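Local coordinates for Two-component response regulator (Geobacillus stearothermophilus, PDB 6SWI), which probably binds DNA as the output domain of a two-component response regulator linked to arabinan utilization, at residues Q12-H17 with H53-I58; K16-S21 with E79-D84; R59-A64 with K95-S100; E65-T70 with Q103-R108. All blocks are in the same frame, centred on the assembly; numbering follows the deposited sequence.

Interaction 1. Residues Q12-H17 with H53-I58; sequences QYIQKH and HLLTKI
Just ahead of Ile-14, which spans the gap to Leu-54, Leu-55 and Ile-58, the carbonyl O of Tyr-13 is approached by three donors from the closing turn of helix 5-17: the backbone N atoms of Lys-16 and His-17 and, 3.4 Å from Tyr-13 O, His-17 ND1. All three bonds are weak. The contact sets this helix against the beginning of helix 51-69, the long helix that in AraC-type domains joins the two helix-turn-helix motifs. The segment axes pass 10.1 Å apart at 37°, no hydrogen bond crosses between them, and apolar side chains do the joining. Ile-14 is buried and reaches out with both branches, a use that suits a beta-branched residue. Its methyl CG2 stands anti to the backbone N, which brings it between two residues three apart on the facing helix: Leu-55 CD1 lies 3.6 Å from Ile-14 CG2, and Ile-58 CD1 lies 3.7 Å from the same methyl. The longer branch goes its own way, and Ile-14 CD1 meets Leu-54 CD2 at 3.9 Å. Ile-58 runs across Ile-14 at about a right angle. At the solvent margin Gln-15 contributes only the aliphatic base of an extended chain, a place where a polar residue can lie with its amide outward: Gln-15 CG is 4.2 Å from Ile-58 CD1.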
loop_
_atom_site.group_PDB
_atom_site.type_symbol
_atom_site.label_atom_id
_atom_site.label_comp_id
_atom_site.label_asym_id
_atom_site.label_seq_id
_atom_site.Cartn_x
_atom_site.Cartn_y
_atom_site.Cartn_z
ATOM N N GLN A 12 -10.488 2.149 7.997
ATOM C CA GLN A 12 -10.116 3.555 8.135
ATOM C C GLN A 12 -8.750 3.699 8.787
ATOM O O GLN A 12 -7.936 4.533 8.370
ATOM C CB GLN A 12 -11.147 4.277 8.992
ATOM C CG GLN A 12 -12.396 4.697 8.271
ATOM C CD GLN A 12 -13.395 5.341 9.212
ATOM O OE1 GLN A 12 -13.396 5.070 10.416
ATOM N NE2 GLN A 12 -14.251 6.197 8.670
ATOM N N TYR A 13 -8.493 2.910 9.834
ATOM C CA TYR A 13 -7.224 3.000 10.542
ATOM C C TYR A 13 -6.069 2.574 9.643
ATOM O O TYR A 13 -5.031 3.244 9.599
ATOM C CB TYR A 13 -7.265 2.149 11.821
ATOM C CG TYR A 13 -6.123 2.483 12.750
ATOM C CD1 TYR A 13 -6.237 3.509 13.680
ATOM C CD2 TYR A 13 -4.911 1.811 12.661
ATOM C CE1 TYR A 13 -5.193 3.837 14.511
ATOM C CE2 TYR A 13 -3.856 2.140 13.486
ATOM C CZ TYR A 13 -4.006 3.155 14.409
ATOM O OH TYR A 13 -2.969 3.507 15.237
ATOM N N ILE A 14 -6.246 1.475 8.904
ATOM C CA ILE A 14 -5.222 1.010 7.974
ATOM C C ILE A 14 -4.971 2.056 6.892
ATOM O O ILE A 14 -3.824 2.308 6.502
ATOM C CB ILE A 14 -5.641 -0.348 7.378
ATOM C CG1 ILE A 14 -5.753 -1.416 8.469
ATOM C CG2 ILE A 14 -4.660 -0.794 6.308
ATOM C CD1 ILE A 14 -6.639 -2.570 8.051
ATOM N N GLN A 15 -6.045 2.676 6.393
ATOM C CA GLN A 15 -5.921 3.695 5.308
ATOM C C GLN A 15 -5.083 4.882 5.794
ATOM O O GLN A 15 -4.381 5.499 4.975
ATOM C CB GLN A 15 -7.302 4.136 4.809
ATOM C CG GLN A 15 -8.007 3.067 3.984
ATOM C CD GLN A 15 -9.468 3.335 3.705
ATOM O OE1 GLN A 15 -10.135 4.094 4.402
ATOM N NE2 GLN A 15 -9.982 2.681 2.682
ATOM N N LYS A 16 -5.162 5.195 7.084
ATOM C CA LYS A 16 -4.392 6.301 7.634
ATOM C C LYS A 16 -2.979 5.908 8.036
ATOM O O LYS A 16 -2.080 6.757 7.988
ATOM C CB LYS A 16 -5.104 6.895 8.855
ATOM C CG LYS A 16 -6.108 7.992 8.532
ATOM C CD LYS A 16 -6.476 8.804 9.767
ATOM C CE LYS A 16 -7.251 7.974 10.765
ATOM N NZ LYS A 16 -7.759 8.788 11.906
ATOM N N HIS A 17 -2.752 4.651 8.429
ATOM C CA HIS A 17 -1.523 4.272 9.115
ATOM C C HIS A 17 -0.704 3.216 8.395
ATOM O O HIS A 17 0.235 2.673 8.984
ATOM C CB HIS A 17 -1.815 3.867 10.560
ATOM C CG HIS A 17 -2.232 5.022 11.398
ATOM N ND1 HIS A 17 -3.502 5.171 11.909
ATOM C CD2 HIS A 17 -1.546 6.130 11.755
ATOM C CE1 HIS A 17 -3.567 6.310 12.574
ATOM N NE2 HIS A 17 -2.393 6.909 12.497
ATOM N N HIS A 53 -3.348 -8.985 3.386
ATOM C CA HIS A 53 -3.483 -8.711 1.961
ATOM C C HIS A 53 -4.068 -7.324 1.728
ATOM O O HIS A 53 -3.642 -6.615 0.814
ATOM C CB HIS A 53 -4.315 -9.794 1.284
ATOM C CG HIS A 53 -3.661 -11.141 1.243
ATOM N ND1 HIS A 53 -2.292 -11.322 1.236
ATOM C CD2 HIS A 53 -4.203 -12.380 1.206
ATOM C CE1 HIS A 53 -2.026 -12.618 1.202
ATOM N NE2 HIS A 53 -3.167 -13.279 1.182
ATOM N N LEU A 54 -5.040 -6.917 2.545
ATOM C CA LEU A 54 -5.596 -5.572 2.439
ATOM C C LEU A 54 -4.521 -4.522 2.692
ATOM O O LEU A 54 -4.365 -3.561 1.931
ATOM C CB LEU A 54 -6.727 -5.425 3.453
ATOM C CG LEU A 54 -7.293 -4.024 3.657
ATOM C CD1 LEU A 54 -7.926 -3.523 2.370
ATOM C CD2 LEU A 54 -8.298 -4.009 4.799
ATOM N N LEU A 55 -3.768 -4.685 3.775
ATOM C CA LEU A 55 -2.718 -3.728 4.101
ATOM C C LEU A 55 -1.668 -3.684 2.998
ATOM O O LEU A 55 -1.213 -2.603 2.590
ATOM C CB LEU A 55 -2.087 -4.136 5.428
ATOM C CG LEU A 55 -0.886 -3.326 5.916
ATOM C CD1 LEU A 55 -1.226 -1.845 6.027
ATOM C CD2 LEU A 55 -0.394 -3.881 7.237
ATOM N N THR A 56 -1.266 -4.854 2.506
ATOM C CA THR A 56 -0.265 -4.890 1.444
ATOM C C THR A 56 -0.777 -4.209 0.184
ATOM O O THR A 56 -0.040 -3.463 -0.470
ATOM C CB THR A 56 0.163 -6.334 1.168
ATOM O OG1 THR A 56 0.691 -6.912 2.369
ATOM C CG2 THR A 56 1.216 -6.407 0.065
ATOM N N LYS A 57 -2.041 -4.445 -0.169
ATOM C CA LYS A 57 -2.597 -3.812 -1.356
ATOM C C LYS A 57 -2.580 -2.295 -1.231
ATOM O O LYS A 57 -2.183 -1.596 -2.171
ATOM C CB LYS A 57 -4.013 -4.315 -1.617
ATOM C CG LYS A 57 -4.613 -3.715 -2.872
ATOM C CD LYS A 57 -5.847 -4.471 -3.298
ATOM C CE LYS A 57 -6.883 -4.468 -2.194
ATOM N NZ LYS A 57 -8.090 -5.226 -2.598
ATOM N N ILE A 58 -2.987 -1.767 -0.075
ATOM C CA ILE A 58 -2.974 -0.320 0.131
ATOM C C ILE A 58 -1.557 0.217 0.018
ATOM O O ILE A 58 -1.311 1.252 -0.618
ATOM C CB ILE A 58 -3.605 0.026 1.491
ATOM C CG1 ILE A 58 -5.105 -0.237 1.460
ATOM C CG2 ILE A 58 -3.301 1.464 1.864
ATOM C CD1 ILE A 58 -5.746 -0.270 2.837
#

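Interaction 2. Residues K16-S21 with E79-D84; sequences KHFSQS and ERVGYD
A Schellman motif closes helix 74-80, and its C-prime residue, Gly-82, is where segment 16-21, turning out of helix 5-17, lies against it. Gly-82 N bonds to Glu-79 O at 3.2 Å, and the backbone takes a positive phi of 91°, at which a CB would be jammed against the preceding carbonyl O. The facing segment adds a second reason for glycine, since a CB here would run into Phe-18 O. Without one, Gly-82 CA can approach Ser-19 O to 3.3 Å in a C-H...O contact, and Ser-19 CB rests 3.1 Å from Arg-80 O. A water sits beside this junction, 2.9 Å from Ser-19 O and 2.8 Å from Glu-79 OE2. Farther along, small Ser-21 turns OG between its backbone N and carbonyl carbon (chi1 56°) and donates to Asp-84 OD1 at 2.7 Å, on the syn side, in one of the two conformers Asp-84 adopts. On the inner side Val-81 CG1 meets the edge of the Phe-18 ring, 4.2 Å from CE1. That ring lies on helix 51-69, against Leu-55, Ile-58 and Lys-62, while Phe-18 O accepts a hydrogen bond from Arg-59 NE and Val-81 turns to Phe-89 of helix 86-97.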
loop_
_atom_site.group_PDB
_atom_site.type_symbol
_atom_site.label_atom_id
_atom_site.label_comp_id
_atom_site.label_asym_id
_atom_site.label_seq_id
_atom_site.Cartn_x
_atom_site.Cartn_y
_atom_site.Cartn_z
ATOM N N LYS A 16 -5.162 5.195 7.084
ATOM C CA LYS A 16 -4.392 6.301 7.634
ATOM C C LYS A 16 -2.979 5.908 8.036
ATOM O O LYS A 16 -2.080 6.757 7.988
ATOM C CB LYS A 16 -5.104 6.895 8.855
ATOM C CG LYS A 16 -6.108 7.992 8.532
ATOM C CD LYS A 16 -6.476 8.804 9.767
ATOM C CE LYS A 16 -7.251 7.974 10.765
ATOM N NZ LYS A 16 -7.759 8.788 11.906
ATOM N N HIS A 17 -2.752 4.651 8.429
ATOM C CA HIS A 17 -1.523 4.272 9.115
ATOM C C HIS A 17 -0.704 3.216 8.395
ATOM O O HIS A 17 0.235 2.673 8.984
ATOM C CB HIS A 17 -1.815 3.867 10.560
ATOM C CG HIS A 17 -2.232 5.022 11.398
ATOM N ND1 HIS A 17 -3.502 5.171 11.909
ATOM C CD2 HIS A 17 -1.546 6.130 11.755
ATOM C CE1 HIS A 17 -3.567 6.310 12.574
ATOM N NE2 HIS A 17 -2.393 6.909 12.497
ATOM N N PHE A 18 -0.998 2.936 7.129
ATOM C CA PHE A 18 -0.246 1.911 6.417
ATOM C C PHE A 18 1.244 2.231 6.337
ATOM O O PHE A 18 2.044 1.317 6.125
ATOM C CB PHE A 18 -0.820 1.750 5.014
ATOM C CG PHE A 18 -0.636 2.962 4.166
ATOM C CD1 PHE A 18 0.539 3.159 3.450
ATOM C CD2 PHE A 18 -1.614 3.928 4.107
ATOM C CE1 PHE A 18 0.722 4.286 2.696
ATOM C CE2 PHE A 18 -1.436 5.051 3.348
ATOM C CZ PHE A 18 -0.277 5.234 2.638
ATOM N N SER A 19 1.631 3.504 6.482
ATOM C CA SER A 19 3.045 3.863 6.431
ATOM C C SER A 19 3.825 3.344 7.630
ATOM O O SER A 19 5.060 3.400 7.614
ATOM C CB SER A 19 3.219 5.383 6.340
ATOM O OG SER A 19 2.751 6.010 7.519
ATOM N N GLN A 20 3.143 2.834 8.653
ATOM C CA GLN A 20 3.777 2.422 9.899
ATOM C C GLN A 20 4.185 0.956 9.816
ATOM O O GLN A 20 3.335 0.071 9.662
ATOM C CB GLN A 20 2.830 2.647 11.075
ATOM C CG GLN A 20 2.426 4.088 11.235
ATOM C CD GLN A 20 3.633 4.996 11.339
ATOM O OE1 GLN A 20 4.452 4.852 12.248
ATOM N NE2 GLN A 20 3.768 5.922 10.393
ATOM N N SER A 21 5.492 0.702 9.909
ATOM C CA SER A 21 5.968 -0.654 9.697
ATOM C C SER A 21 5.611 -1.587 10.845
ATOM O O SER A 21 5.784 -2.798 10.697
ATOM C CB SER A 21 7.475 -0.687 9.454
ATOM O OG SER A 21 8.156 -0.076 10.531
ATOM N N GLU A 79 10.054 2.981 2.725
ATOM C CA GLU A 79 9.810 3.418 4.093
ATOM C C GLU A 79 8.452 4.091 4.223
ATOM O O GLU A 79 7.754 3.910 5.229
ATOM C CB GLU A 79 10.926 4.360 4.533
ATOM C CG GLU A 79 10.860 4.747 6.010
ATOM C CD GLU A 79 9.886 5.884 6.330
ATOM O OE1 GLU A 79 9.652 6.754 5.464
ATOM O OE2 GLU A 79 9.363 5.908 7.471
ATOM N N ARG A 80 8.058 4.863 3.213
ATOM C CA ARG A 80 6.804 5.599 3.246
ATOM C C ARG A 80 5.598 4.686 3.171
ATOM O O ARG A 80 4.489 5.124 3.490
ATOM C CB ARG A 80 6.759 6.593 2.092
ATOM C CG ARG A 80 7.675 7.769 2.293
ATOM C CD ARG A 80 7.842 8.510 1.013
ATOM N NE ARG A 80 8.675 9.695 1.147
ATOM C CZ ARG A 80 8.254 10.936 0.926
ATOM N NH1 ARG A 80 6.984 11.180 0.605
ATOM N NH2 ARG A 80 9.120 11.929 1.025
ATOM N N VAL A 81 5.778 3.436 2.759
ATOM C CA VAL A 81 4.676 2.491 2.706
ATOM C C VAL A 81 4.861 1.340 3.694
ATOM O O VAL A 81 4.276 0.272 3.520
ATOM C CB VAL A 81 4.340 2.032 1.273
ATOM C CG1 VAL A 81 4.116 3.237 0.383
ATOM C CG2 VAL A 81 5.414 1.128 0.673
ATOM N N GLY A 82 5.644 1.549 4.750
ATOM C CA GLY A 82 5.651 0.631 5.867
ATOM C C GLY A 82 6.661 -0.486 5.790
ATOM O O GLY A 82 6.512 -1.477 6.511
ATOM N N TYR A 83 7.688 -0.357 4.955
ATOM C CA TYR A 83 8.780 -1.318 4.879
ATOM C C TYR A 83 10.056 -0.636 5.347
ATOM O O TYR A 83 10.463 0.381 4.774
ATOM C CB TYR A 83 8.954 -1.820 3.447
ATOM C CG TYR A 83 7.831 -2.726 3.025
ATOM C CD1 TYR A 83 6.615 -2.208 2.605
ATOM C CD2 TYR A 83 7.973 -4.101 3.067
ATOM C CE1 TYR A 83 5.578 -3.034 2.239
ATOM C CE2 TYR A 83 6.938 -4.939 2.704
ATOM C CZ TYR A 83 5.739 -4.396 2.289
ATOM O OH TYR A 83 4.695 -5.211 1.919
ATOM N N ASP A 84 10.682 -1.235 6.368
ATOM C CA ASP A 84 11.925 -0.753 6.956
ATOM C C ASP A 84 13.107 -0.904 6.007
ATOM O O ASP A 84 14.120 -0.216 6.178
ATOM C CB ASP A 84 12.213 -1.527 8.254
ATOM C CG ASP A 84 11.136 -1.333 9.318
ATOM O OD1 ASP A 84 10.614 -0.210 9.448
ATOM O OD2 ASP A 84 10.818 -2.305 10.041
HETATM O O HOH W 1 6.580 5.919 7.426
#

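Interaction 3. Residues R59-A64 with K95-S100; sequences RMEKAA and KAMGVS
Met-60 and Met-97 meet with thioether chains that share their first two bends and part at the last torsion. In Met-60, CG is anti to the carbonyl carbon (chi1 -64°), which lays the first part of the chain beside Ala-96, with Met-60 CG 3.7 Å from Ala-96 CB. A further bend then carries the sulfur and terminal methyl away from segment 95-100 toward Tyr-83, Phe-89 and Phe-93, and the last torsion, chi3 106°, lies well off the usual staggered values. In Met-97 chi3 is -65°, and the end of the chain stays at the facing helix. Met-97 SD rests 4.0 Å from Met-60 CB, and Met-97 CE reaches Ala-64 CB at 3.9 Å. Met-60 and Ala-64 are one helical turn apart, joined by the backbone bond from Ala-64 N to Met-60 O, so the sulfur and the methyl of one side chain touch successive turns of the same face.

Helix 86-97 is the second helix of the C-terminal helix-turn-helix, the recognition helix by analogy with AraC-family relatives, and here its last turn is pinned to the linking helix 51-69. Alanine suits positions 64 and 96 because its short side chain lets Met-97 CE and Met-60 CG come up close to the facing helices. At the exposed margin Glu-61, bent at chi2, crosses Met-97 obliquely, with Glu-61 OE1 4.1 Å from Met-97 CE. Beyond Met-97, Gly-98 ends the helix with a positive phi, and Ser-100 OG caps the next one by accepting from Gln-103 N.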
loop_
_atom_site.group_PDB
_atom_site.type_symbol
_atom_site.label_atom_id
_atom_site.label_comp_id
_atom_site.label_asym_id
_atom_site.label_seq_id
_atom_site.Cartn_x
_atom_site.Cartn_y
_atom_site.Cartn_z
ATOM N N ARG A 59 -0.600 -0.487 0.628
ATOM C CA ARG A 59 0.791 -0.057 0.567
ATOM C C ARG A 59 1.324 -0.048 -0.857
ATOM O O ARG A 59 2.014 0.896 -1.258
ATOM C CB ARG A 59 1.642 -0.969 1.439
ATOM C CG ARG A 59 1.395 -0.762 2.904
ATOM C CD ARG A 59 2.086 -1.808 3.739
ATOM N NE ARG A 59 2.203 -1.351 5.112
ATOM C CZ ARG A 59 2.593 -2.097 6.135
ATOM N NH1 ARG A 59 2.876 -3.378 5.962
ATOM N NH2 ARG A 59 2.690 -1.546 7.334
ATOM N N MET A 60 1.048 -1.102 -1.625
ATOM C CA MET A 60 1.620 -1.186 -2.964
ATOM C C MET A 60 0.975 -0.178 -3.902
ATOM O O MET A 60 1.647 0.374 -4.784
ATOM C CB MET A 60 1.505 -2.619 -3.492
ATOM C CG MET A 60 2.306 -3.648 -2.677
ATOM S SD MET A 60 4.082 -3.283 -2.572
ATOM C CE MET A 60 4.242 -2.709 -0.894
ATOM N N GLU A 61 -0.315 0.101 -3.716
ATOM C CA GLU A 61 -0.935 1.131 -4.537
ATOM C C GLU A 61 -0.396 2.524 -4.204
ATOM O O GLU A 61 -0.194 3.342 -5.107
ATOM C CB GLU A 61 -2.454 1.035 -4.473
ATOM C CG GLU A 61 -2.958 -0.327 -4.966
ATOM C CD GLU A 61 -3.213 -0.377 -6.470
ATOM O OE1 GLU A 61 -2.336 0.068 -7.244
ATOM O OE2 GLU A 61 -4.278 -0.891 -6.877
ATOM N N LYS A 62 -0.122 2.804 -2.925
ATOM C CA LYS A 62 0.531 4.070 -2.587
ATOM C C LYS A 62 1.935 4.129 -3.172
ATOM O O LYS A 62 2.369 5.173 -3.675
ATOM C CB LYS A 62 0.593 4.268 -1.075
ATOM C CG LYS A 62 1.262 5.566 -0.667
ATOM C CD LYS A 62 0.443 6.752 -1.146
ATOM C CE LYS A 62 1.005 8.041 -0.631
ATOM N NZ LYS A 62 0.107 9.190 -0.948
ATOM N N ALA A 63 2.658 3.011 -3.113
ATOM C CA ALA A 63 3.999 2.981 -3.685
ATOM C C ALA A 63 3.956 3.257 -5.177
ATOM O O ALA A 63 4.795 3.992 -5.704
ATOM C CB ALA A 63 4.654 1.626 -3.424
ATOM N N ALA A 64 3.001 2.653 -5.880
ATOM C CA ALA A 64 2.863 2.902 -7.307
ATOM C C ALA A 64 2.617 4.378 -7.576
ATOM O O ALA A 64 3.202 4.958 -8.498
ATOM C CB ALA A 64 1.732 2.045 -7.861
ATOM N N LYS A 95 5.430 -9.110 -6.436
ATOM C CA LYS A 95 4.321 -10.053 -6.338
ATOM C C LYS A 95 2.983 -9.366 -6.543
ATOM O O LYS A 95 2.091 -9.919 -7.195
ATOM C CB LYS A 95 4.313 -10.696 -4.962
ATOM C CG LYS A 95 5.439 -11.629 -4.694
ATOM C CD LYS A 95 5.160 -12.348 -3.403
ATOM C CE LYS A 95 6.414 -12.949 -2.831
ATOM N NZ LYS A 95 6.319 -13.041 -1.352
ATOM N N ALA A 96 2.820 -8.168 -5.976
ATOM C CA ALA A 96 1.541 -7.476 -6.021
ATOM C C ALA A 96 1.292 -6.799 -7.352
ATOM O O ALA A 96 0.135 -6.679 -7.769
ATOM C CB ALA A 96 1.492 -6.424 -4.917
ATOM N N MET A 97 2.348 -6.313 -8.001
ATOM C CA MET A 97 2.230 -5.494 -9.191
ATOM C C MET A 97 2.643 -6.213 -10.461
ATOM O O MET A 97 2.306 -5.741 -11.552
ATOM C CB MET A 97 3.051 -4.203 -9.038
ATOM C CG MET A 97 2.827 -3.491 -7.714
ATOM S SD MET A 97 1.133 -2.923 -7.486
ATOM C CE MET A 97 1.027 -1.701 -8.789
ATOM N N GLY A 98 3.367 -7.325 -10.349
ATOM C CA GLY A 98 3.816 -8.075 -11.502
ATOM C C GLY A 98 5.024 -7.504 -12.205
ATOM O O GLY A 98 5.337 -7.946 -13.315
ATOM N N VAL A 99 5.718 -6.553 -11.580
ATOM C CA VAL A 99 6.850 -5.879 -12.191
ATOM C C VAL A 99 7.682 -5.289 -11.060
ATOM O O VAL A 99 7.173 -5.019 -9.975
ATOM C CB VAL A 99 6.343 -4.816 -13.204
ATOM C CG1 VAL A 99 5.653 -3.664 -12.500
ATOM C CG2 VAL A 99 7.447 -4.310 -14.087
ATOM N N SER A 100 8.981 -5.103 -11.317
ATOM C CA SER A 100 9.835 -4.498 -10.305
ATOM C C SER A 100 9.490 -3.016 -10.156
ATOM O O SER A 100 8.936 -2.401 -11.070
ATOM C CB SER A 100 11.300 -4.583 -10.722
ATOM O OG SER A 100 11.534 -3.756 -11.848
#

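Interaction 4. Residues E65-T70 with Q103-R108; sequences ELLLST and QYRRTR
Leu-67 and Arg-105 face each other with CA atoms 6.1 Å apart where the axes of the 65-69 and 103-108 segments cross at 47°. Arg-105 stretches over the end of helix 51-69, where the last carbonyls lack helical donors. Its NE donates to Leu-67 O at 2.8 Å in a nearly straight bond (165°) that lies in the carbonyl plane on a lone pair, and NH2 adds a weak bond to Thr-70 O at 3.0 Å. Leu-67 CD2 covers one face of the guanidinium at 3.7 Å and, with the NE bond, limits its rotation; the charge is also likely to suit the negative end of the helix. With a leucine in place of Arg-105, the Leu-67 and Thr-70 carbonyls would probably be left without these donors and the chain leaving the helix would lose one of its ties. Tyr-104 CE2 packs on Leu-68 CG at 3.8 Å, and Arg-108 lays CD 3.3 Å above the centre of the Tyr-104 ring while Arg-108 CB touches Leu-68 CD2. Around the contact, Leu-67 and Arg-105 both pack on Ile-74 and Ile-77 of helix 74-80, Arg-105 NH2 also bonds to Leu-72 O, and Tyr-104 meets Phe-93 of helix 86-97 edge-to-face.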
loop_
_atom_site.group_PDB
_atom_site.type_symbol
_atom_site.label_atom_id
_atom_site.label_comp_id
_atom_site.label_asym_id
_atom_site.label_seq_id
_atom_site.Cartn_x
_atom_site.Cartn_y
_atom_site.Cartn_z
ATOM N N GLU A 65 1.767 5.007 -6.767
ATOM C CA GLU A 65 1.523 6.437 -6.912
ATOM C C GLU A 65 2.812 7.232 -6.747
ATOM O O GLU A 65 3.114 8.120 -7.555
ATOM C CB GLU A 65 0.484 6.870 -5.883
ATOM C CG GLU A 65 0.239 8.348 -5.823
ATOM C CD GLU A 65 -0.652 8.695 -4.661
ATOM O OE1 GLU A 65 -0.150 9.300 -3.693
ATOM O OE2 GLU A 65 -1.847 8.342 -4.718
ATOM N N LEU A 66 3.586 6.927 -5.702
ATOM C CA LEU A 66 4.831 7.655 -5.463
ATOM C C LEU A 66 5.848 7.407 -6.567
ATOM O O LEU A 66 6.621 8.308 -6.910
ATOM C CB LEU A 66 5.414 7.266 -4.105
ATOM C CG LEU A 66 4.607 7.732 -2.890
ATOM C CD1 LEU A 66 5.127 7.061 -1.638
ATOM C CD2 LEU A 66 4.669 9.233 -2.746
ATOM N N LEU A 67 5.870 6.205 -7.137
ATOM C CA LEU A 67 6.806 5.920 -8.217
ATOM C C LEU A 67 6.520 6.783 -9.433
ATOM O O LEU A 67 7.448 7.180 -10.144
ATOM C CB LEU A 67 6.734 4.443 -8.610
ATOM C CG LEU A 67 7.397 3.480 -7.614
ATOM C CD1 LEU A 67 6.985 2.054 -7.886
ATOM C CD2 LEU A 67 8.912 3.597 -7.672
ATOM N N LEU A 68 5.251 7.089 -9.693
ATOM C CA LEU A 68 4.900 7.830 -10.892
ATOM C C LEU A 68 4.839 9.331 -10.672
ATOM O O LEU A 68 5.061 10.095 -11.619
ATOM C CB LEU A 68 3.555 7.349 -11.431
ATOM C CG LEU A 68 3.557 5.862 -11.773
ATOM C CD1 LEU A 68 2.274 5.469 -12.492
ATOM C CD2 LEU A 68 4.792 5.451 -12.583
ATOM N N SER A 69 4.545 9.781 -9.458
ATOM C CA SER A 69 4.304 11.194 -9.201
ATOM C C SER A 69 5.435 11.869 -8.451
ATOM O O SER A 69 5.317 13.047 -8.119
ATOM C CB SER A 69 3.001 11.374 -8.425
ATOM O OG SER A 69 3.157 10.852 -7.125
ATOM N N THR A 70 6.515 11.154 -8.171
ATOM C CA THR A 70 7.695 11.733 -7.556
ATOM C C THR A 70 8.911 11.074 -8.176
ATOM O O THR A 70 8.819 10.035 -8.838
ATOM C CB THR A 70 7.792 11.486 -6.038
ATOM O OG1 THR A 70 8.268 10.153 -5.793
ATOM C CG2 THR A 70 6.470 11.715 -5.323
ATOM N N GLN A 103 11.111 -1.150 -13.138
ATOM C CA GLN A 103 10.435 -1.355 -14.410
ATOM C C GLN A 103 9.038 -0.749 -14.412
ATOM O O GLN A 103 8.562 -0.311 -15.466
ATOM C CB GLN A 103 10.420 -2.835 -14.776
ATOM C CG GLN A 103 11.742 -3.330 -15.366
ATOM C CD GLN A 103 12.092 -2.633 -16.667
ATOM O OE1 GLN A 103 13.265 -2.428 -16.979
ATOM N NE2 GLN A 103 11.071 -2.264 -17.433
ATOM N N TYR A 104 8.373 -0.705 -13.256
ATOM C CA TYR A 104 7.103 0.010 -13.156
ATOM C C TYR A 104 7.277 1.461 -13.596
ATOM O O TYR A 104 6.504 1.982 -14.410
ATOM C CB TYR A 104 6.577 -0.089 -11.715
ATOM C CG TYR A 104 5.153 0.393 -11.562
ATOM C CD1 TYR A 104 4.082 -0.467 -11.776
ATOM C CD2 TYR A 104 4.879 1.699 -11.190
ATOM C CE1 TYR A 104 2.776 -0.033 -11.639
ATOM C CE2 TYR A 104 3.566 2.146 -11.059
ATOM C CZ TYR A 104 2.526 1.272 -11.289
ATOM O OH TYR A 104 1.219 1.700 -11.177
ATOM N N ARG A 105 8.328 2.115 -13.101
ATOM C CA ARG A 105 8.630 3.479 -13.520
ATOM C C ARG A 105 8.972 3.561 -14.999
ATOM O O ARG A 105 8.449 4.418 -15.715
ATOM C CB ARG A 105 9.815 3.994 -12.724
ATOM C CG ARG A 105 9.421 4.781 -11.546
ATOM C CD ARG A 105 10.610 5.367 -10.848
ATOM N NE ARG A 105 10.126 6.325 -9.875
ATOM C CZ ARG A 105 10.764 6.666 -8.772
ATOM N NH1 ARG A 105 11.931 6.105 -8.460
ATOM N NH2 ARG A 105 10.210 7.554 -7.968
ATOM N N ARG A 106 9.889 2.714 -15.468
ATOM C CA ARG A 106 10.328 2.825 -16.854
ATOM C C ARG A 106 9.156 2.699 -17.819
ATOM O O ARG A 106 9.111 3.389 -18.845
ATOM C CB ARG A 106 11.412 1.794 -17.155
ATOM C CG ARG A 106 12.728 2.098 -16.460
ATOM C CD ARG A 106 13.840 1.169 -16.915
ATOM N NE ARG A 106 14.285 1.450 -18.274
ATOM C CZ ARG A 106 15.227 2.335 -18.581
ATOM N NH1 ARG A 106 15.820 3.030 -17.622
ATOM N NH2 ARG A 106 15.572 2.528 -19.847
ATOM N N THR A 107 8.188 1.844 -17.501
ATOM C CA THR A 107 7.077 1.668 -18.422
ATOM C C THR A 107 6.022 2.758 -18.293
ATOM O O THR A 107 5.384 3.102 -19.296
ATOM C CB THR A 107 6.451 0.286 -18.256
ATOM O OG1 THR A 107 6.061 0.089 -16.891
ATOM C CG2 THR A 107 7.449 -0.778 -18.669
ATOM N N ARG A 108 5.838 3.331 -17.103
ATOM C CA ARG A 108 4.682 4.177 -16.846
ATOM C C ARG A 108 4.974 5.646 -16.595
ATOM O O ARG A 108 4.069 6.469 -16.769
ATOM C CB ARG A 108 3.900 3.633 -15.646
ATOM C CG ARG A 108 3.289 2.272 -15.913
ATOM C CD ARG A 108 2.929 1.598 -14.619
ATOM N NE ARG A 108 2.220 0.332 -14.793
ATOM C CZ ARG A 108 2.802 -0.807 -15.155
ATOM N NH1 ARG A 108 4.103 -0.845 -15.410
ATOM N NH2 ARG A 108 2.078 -1.910 -15.263
#

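In the fold
Interactions 1, 3 and 4 follow one another along helix 51-69, which packs in turn on helices 5-17, 86-97 and 101-108; interaction 2 instead joins the turn after helix 5-17 to the end of helix 74-80. Interaction 1 is buried and hydrocarbon throughout. Interaction 3, partly buried, is also apolar but relies on sulfur and small methyls. Interaction 4 sets a guanidinium on carbonyls at a helix end, whereas interaction 2 combines backbone packing at a glycine, a hydroxyl-carboxylate bond and a water. Phe-18 ties interaction 2 to interaction 1, Tyr-83 of interaction 2 packs on Met-60 of interaction 3, and Tyr-104 of interaction 4 touches Ala-64, Met-97 and Val-99 of interaction 3.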